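Side-chain contacts in eukaryotic translation initiation factor 4 gamma 5 (Trypanosoma cruzi, PDB 6OZU), which probably serves as a scaffold in translation initiation, its helical MIF4G domain being of the kind that binds the RNA helicase eIF4A in related eIF4G proteins: residues L154-L157 with E158-L161; R166-R169 with F170-Y174. All coordinates share one frame; numbering follows the deposited sequence. Where two conformers were deposited one is given.

Interaction 1: L154-L157 with E158-L161; sequences LHVL and EWLL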
# COMPACT_ATOMS: atom_id res chain seq x y z
N LEU A 154 -5.07 -1.20 -8.57
CA LEU A 154 -5.40 -1.96 -9.77
C LEU A 154 -4.16 -2.29 -10.61
O LEU A 154 -4.02 -3.45 -11.00
CB LEU A 154 -6.43 -1.20 -10.61
CG LEU A 154 -6.84 -1.81 -11.95
CD1 LEU A 154 -7.63 -3.11 -11.76
CD2 LEU A 154 -7.56 -0.81 -12.80
N HIS A 155 -3.27 -1.28 -10.86
CA HIS A 155 -2.02 -1.45 -11.64
C HIS A 155 -1.05 -2.40 -10.96
O HIS A 155 -0.39 -3.18 -11.65
CB HIS A 155 -1.32 -0.09 -11.93
CG HIS A 155 -0.17 -0.17 -12.91
ND1 HIS A 155 -0.28 0.32 -14.20
CD2 HIS A 155 1.09 -0.65 -12.74
CE1 HIS A 155 0.90 0.11 -14.77
NE2 HIS A 155 1.75 -0.48 -13.93
N VAL A 156 -0.96 -2.37 -9.61
CA VAL A 156 -0.06 -3.27 -8.87
C VAL A 156 -0.56 -4.72 -9.01
O VAL A 156 0.24 -5.61 -9.33
CB VAL A 156 0.11 -2.88 -7.38
CG1 VAL A 156 0.73 -4.02 -6.56
CG2 VAL A 156 0.92 -1.60 -7.23
N LEU A 157 -1.89 -4.94 -8.78
CA LEU A 157 -2.57 -6.24 -8.89
C LEU A 157 -2.50 -6.83 -10.30
O LEU A 157 -2.42 -8.05 -10.45
CB LEU A 157 -4.02 -6.17 -8.39
CG LEU A 157 -4.21 -5.90 -6.89
CD1 LEU A 157 -5.65 -5.82 -6.52
CD2 LEU A 157 -3.53 -6.95 -6.06
N GLU A 158 -2.46 -5.97 -11.33
CA GLU A 158 -2.29 -6.37 -12.72
C GLU A 158 -0.96 -7.13 -12.89
O GLU A 158 -1.01 -8.27 -13.32
CB GLU A 158 -2.31 -5.17 -13.65
CG GLU A 158 -3.70 -4.66 -13.99
CD GLU A 158 -3.72 -3.73 -15.18
OE1 GLU A 158 -3.24 -4.15 -16.26
OE2 GLU A 158 -4.21 -2.59 -15.04
N TRP A 159 0.19 -6.54 -12.49
CA TRP A 159 1.48 -7.23 -12.61
C TRP A 159 1.67 -8.30 -11.55
O TRP A 159 2.31 -9.32 -11.82
CB TRP A 159 2.68 -6.28 -12.68
CG TRP A 159 2.90 -5.37 -11.50
CD1 TRP A 159 2.63 -4.03 -11.44
CD2 TRP A 159 3.59 -5.70 -10.27
NE1 TRP A 159 3.08 -3.51 -10.24
CE2 TRP A 159 3.64 -4.52 -9.49
CE3 TRP A 159 4.20 -6.87 -9.77
CZ2 TRP A 159 4.24 -4.49 -8.22
CZ3 TRP A 159 4.78 -6.84 -8.51
CH2 TRP A 159 4.80 -5.66 -7.75
N LEU A 160 1.09 -8.11 -10.36
CA LEU A 160 1.17 -9.09 -9.27
C LEU A 160 0.50 -10.41 -9.65
O LEU A 160 1.04 -11.47 -9.34
CB LEU A 160 0.55 -8.48 -8.01
CG LEU A 160 0.90 -9.12 -6.67
CD1 LEU A 160 2.32 -8.74 -6.23
CD2 LEU A 160 -0.08 -8.68 -5.61
N LEU A 161 -0.68 -10.34 -10.34
CA LEU A 161 -1.44 -11.51 -10.75
C LEU A 161 -1.17 -11.98 -12.17
O LEU A 161 -1.07 -13.18 -12.40
CB LEU A 161 -2.95 -11.27 -10.57
CG LEU A 161 -3.49 -10.96 -9.15
CD1 LEU A 161 -4.94 -10.52 -9.24
CD2 LEU A 161 -3.36 -12.18 -8.21

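Interaction 2: R166-R169 with F170-Y174; sequences RKRR and FPADY. With SO4 (sulfate ion), chain E; SO4 (sulfate ion), chain H; SO4 (sulfate ion), chain D; SO4 (sulfate ion), chain G.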
# COMPACT_ATOMS: atom_id res chain seq x y z
N ARG A 166 2.48 -9.22 -18.25
CA ARG A 166 1.02 -9.41 -18.29
C ARG A 166 0.57 -10.63 -19.15
O ARG A 166 -0.59 -10.70 -19.57
CB ARG A 166 0.28 -8.12 -18.72
CG ARG A 166 -0.13 -7.21 -17.56
CD ARG A 166 0.94 -6.21 -17.20
NE ARG A 166 0.42 -5.12 -16.37
CZ ARG A 166 1.18 -4.29 -15.66
NH1 ARG A 166 0.62 -3.32 -14.94
NH2 ARG A 166 2.50 -4.43 -15.65
N LYS A 167 1.47 -11.62 -19.32
CA LYS A 167 1.18 -12.79 -20.14
C LYS A 167 0.84 -14.07 -19.34
O LYS A 167 0.58 -15.11 -19.96
CB LYS A 167 2.33 -13.05 -21.14
CG LYS A 167 2.26 -12.18 -22.39
CD LYS A 167 3.31 -12.57 -23.43
CE LYS A 167 2.73 -13.35 -24.58
NZ LYS A 167 3.77 -13.73 -25.58
N ARG A 168 0.80 -13.99 -17.98
CA ARG A 168 0.51 -15.14 -17.10
C ARG A 168 -0.93 -15.62 -17.13
O ARG A 168 -1.86 -14.81 -17.18
CB ARG A 168 0.91 -14.88 -15.64
CG ARG A 168 2.40 -14.65 -15.42
CD ARG A 168 2.73 -14.76 -13.95
NE ARG A 168 2.59 -16.15 -13.49
CZ ARG A 168 3.60 -16.91 -13.10
NH1 ARG A 168 4.84 -16.44 -13.10
NH2 ARG A 168 3.39 -18.16 -12.71
N ARG A 169 -1.12 -16.95 -17.05
CA ARG A 169 -2.44 -17.59 -16.99
C ARG A 169 -2.95 -17.50 -15.54
O ARG A 169 -4.12 -17.21 -15.32
CB ARG A 169 -2.36 -19.05 -17.44
CG ARG A 169 -2.19 -19.22 -18.95
CD ARG A 169 -2.23 -20.67 -19.38
NE ARG A 169 -2.31 -20.80 -20.84
CZ ARG A 169 -3.44 -20.88 -21.54
NH1 ARG A 169 -3.40 -20.99 -22.86
NH2 ARG A 169 -4.61 -20.83 -20.92
N PHE A 170 -2.04 -17.67 -14.56
CA PHE A 170 -2.30 -17.65 -13.13
C PHE A 170 -1.07 -17.10 -12.38
O PHE A 170 0.05 -17.35 -12.84
CB PHE A 170 -2.62 -19.08 -12.67
CG PHE A 170 -3.29 -19.19 -11.32
CD1 PHE A 170 -4.59 -18.71 -11.14
CD2 PHE A 170 -2.65 -19.78 -10.25
CE1 PHE A 170 -5.22 -18.81 -9.90
CE2 PHE A 170 -3.29 -19.89 -9.01
CZ PHE A 170 -4.57 -19.40 -8.84
N PRO A 171 -1.24 -16.35 -11.25
CA PRO A 171 -0.06 -15.81 -10.55
C PRO A 171 0.93 -16.83 -9.99
O PRO A 171 0.57 -17.97 -9.68
CB PRO A 171 -0.66 -14.96 -9.42
CG PRO A 171 -2.03 -15.44 -9.27
CD PRO A 171 -2.49 -15.94 -10.59
N ALA A 172 2.18 -16.37 -9.82
CA ALA A 172 3.27 -17.14 -9.26
C ALA A 172 2.98 -17.35 -7.78
O ALA A 172 2.16 -16.62 -7.21
CB ALA A 172 4.57 -16.39 -9.44
N ASP A 173 3.65 -18.33 -7.15
CA ASP A 173 3.43 -18.70 -5.76
C ASP A 173 3.60 -17.56 -4.74
O ASP A 173 2.67 -17.34 -3.95
CB ASP A 173 4.29 -19.91 -5.38
CG ASP A 173 3.94 -21.18 -6.16
OD1 ASP A 173 2.73 -21.52 -6.24
OD2 ASP A 173 4.87 -21.82 -6.71
N TYR A 174 4.76 -16.85 -4.74
CA TYR A 174 4.97 -15.76 -3.77
C TYR A 174 4.04 -14.57 -4.03
O TYR A 174 3.61 -13.92 -3.08
CB TYR A 174 6.45 -15.33 -3.65
CG TYR A 174 7.34 -16.42 -3.07
CD1 TYR A 174 7.41 -16.63 -1.70
CD2 TYR A 174 8.09 -17.25 -3.90
CE1 TYR A 174 8.22 -17.64 -1.16
CE2 TYR A 174 8.91 -18.25 -3.38
CZ TYR A 174 8.97 -18.44 -2.01
OH TYR A 174 9.77 -19.44 -1.51
S SO4 E . 1.07 -20.40 -15.75
O1 SO4 E . 2.47 -20.47 -16.15
O2 SO4 E . 0.69 -18.98 -15.71
O3 SO4 E . 0.23 -21.14 -16.70
O4 SO4 E . 0.89 -21.01 -14.42
S SO4 H . 7.25 -19.27 -12.33
O1 SO4 H . 7.52 -19.09 -10.90
O2 SO4 H . 7.52 -18.02 -13.04
O3 SO4 H . 5.85 -19.66 -12.51
O4 SO4 H . 8.12 -20.33 -12.86
S SO4 D . -5.99 -22.30 -17.31
O1 SO4 D . -4.60 -22.10 -17.72
O2 SO4 D . -6.92 -21.87 -18.36
O3 SO4 D . -6.21 -21.54 -16.07
O4 SO4 D . -6.19 -23.72 -17.06
S SO4 G . 6.24 -12.61 -13.45
O1 SO4 G . 5.73 -12.60 -14.83
O2 SO4 G . 7.17 -11.49 -13.26
O3 SO4 G . 5.14 -12.48 -12.49
O4 SO4 G . 6.94 -13.87 -13.21

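Interaction 1: L154-L157 with E158-L161
Val156 and Trp159 make the tight side of this two-turn piece of helix 150-162. They lie side by side and point the same way, with Val156 CG1 3.9 Å from Trp159 CZ2. The indole is swung back over the preceding turn because CG sits between its own backbone N and carbonyl carbon (chi1 60°), and this lays one ring face over the peptide: Val156 O stands 3.3 Å above the ring plane, displaced toward the rim. The same oxygen accepts the amide of Leu160, which approaches in the carbonyl plane, Leu160 N to Val156 O 2.8 Å. The one carbonyl oxygen thus lies against the indole face while taking its helical hydrogen bond. Val156 also packs on Phe99 of helix 82-112.

Leu157 and Leu160 cross obliquely and meet by their CD2 methyls, 3.9 Å apart. Around this hydrophobic side, Leu157 and Leu161 reach Phe179 of helix 173-186, and Leu157 also reaches Val204 of helix 194-208.

The other side is looser and more polar, with His155 exposed to solvent and Glu158 partly so. In the conformer given, one of two deposited, His155 meets the indole rim to rim, its CD2 3.9 Å from Trp159 CD1, with the two planes at 71°; neither ring covers the other. Its NE2 makes a weak hydrogen bond with Glu103. Glu158 runs extended beyond CG, back along the previous turn, where its CG lies against Leu154 O and its OE2 comes no nearer than 4.1 Å to Leu154 CG. Its OE1 makes a long, weak ion pair with Arg166.

The chemistry therefore divides round the helix: apolar groups join it to three neighbouring helices of the MIF4G domain, while the imidazole and the acid have weak polar partners, consistent with the two conformers of His155.

Interaction 2: R166-R169 with F170-Y174
Arg168 folds back over the turn that leads into helix 173-186 and gives its NE to the carbonyl of Phe170, two residues on. This hydrogen bond is good: Arg168 NE to Phe170 O is 2.9 Å, with an N-H...O angle of 162°. The oxygen lies at the guanidinium edge, 11° out of its plane, although the donor is tilted from the carbonyl plane. A bend at chi3 (69°) turns the guanidinium back toward the 170-172 backbone, and NH2 adds a weak second bond to the same oxygen.

Van der Waals contact comes from Ala172, the N-cap residue of the helix. Its backbone N stands 3.4 Å above the guanidinium plane of Arg168, toward the rim, and its CB is 3.7 Å from Arg168 NH1. Phe170 turns the other way: Pro171 CD covers part of one face of its ring, and the ring goes on to Leu220 of helix 215-235.

Ionic contacts involve four sulfates, probably from the crystallisation liquor. The chain H ion faces the outer edge of Arg168, with Arg168 NH1 3.1 Å from O2 and Arg168 NH2 2.9 Å from O3; the chain G ion adds a weak bond to NH1. The chain E ion is held by the main chain, its O2 taking the amides of Arg169 (Arg169 N to O2 3.0 Å) and Phe170 (Phe170 N to O2 3.2 Å). Arg169 runs extended from CG to NE and reaches the chain D ion through a weak bond from NH2.

With NE spent on the backbone, Arg168 still presents NH1 and NH2 to anions, and two adjacent amides add a small anion-binding site. The result is a basic surface turn able to gather anions; the sulfates by themselves identify no natural ligand.

Interaction 1 is a core contact and interaction 2 a surface one, and they follow in series: 154-161 lies within helix 150-162, while 166-174 is the later part of the connection to helix 173-186 together with that helix's first two residues. Their centres are about 10 Å apart, and they touch directly. Arg166 packs against His155, Glu158 and Trp159 and makes a salt bridge to Glu103, tying the connecting loop to helix 82-112; near the loop's end, Pro171 packs on Leu161. The chemistry changes with depth: leucine, valine and indole contacts dominate inside the helical bundle, whereas guanidinium, backbone amides and sulfates dominate at the surface.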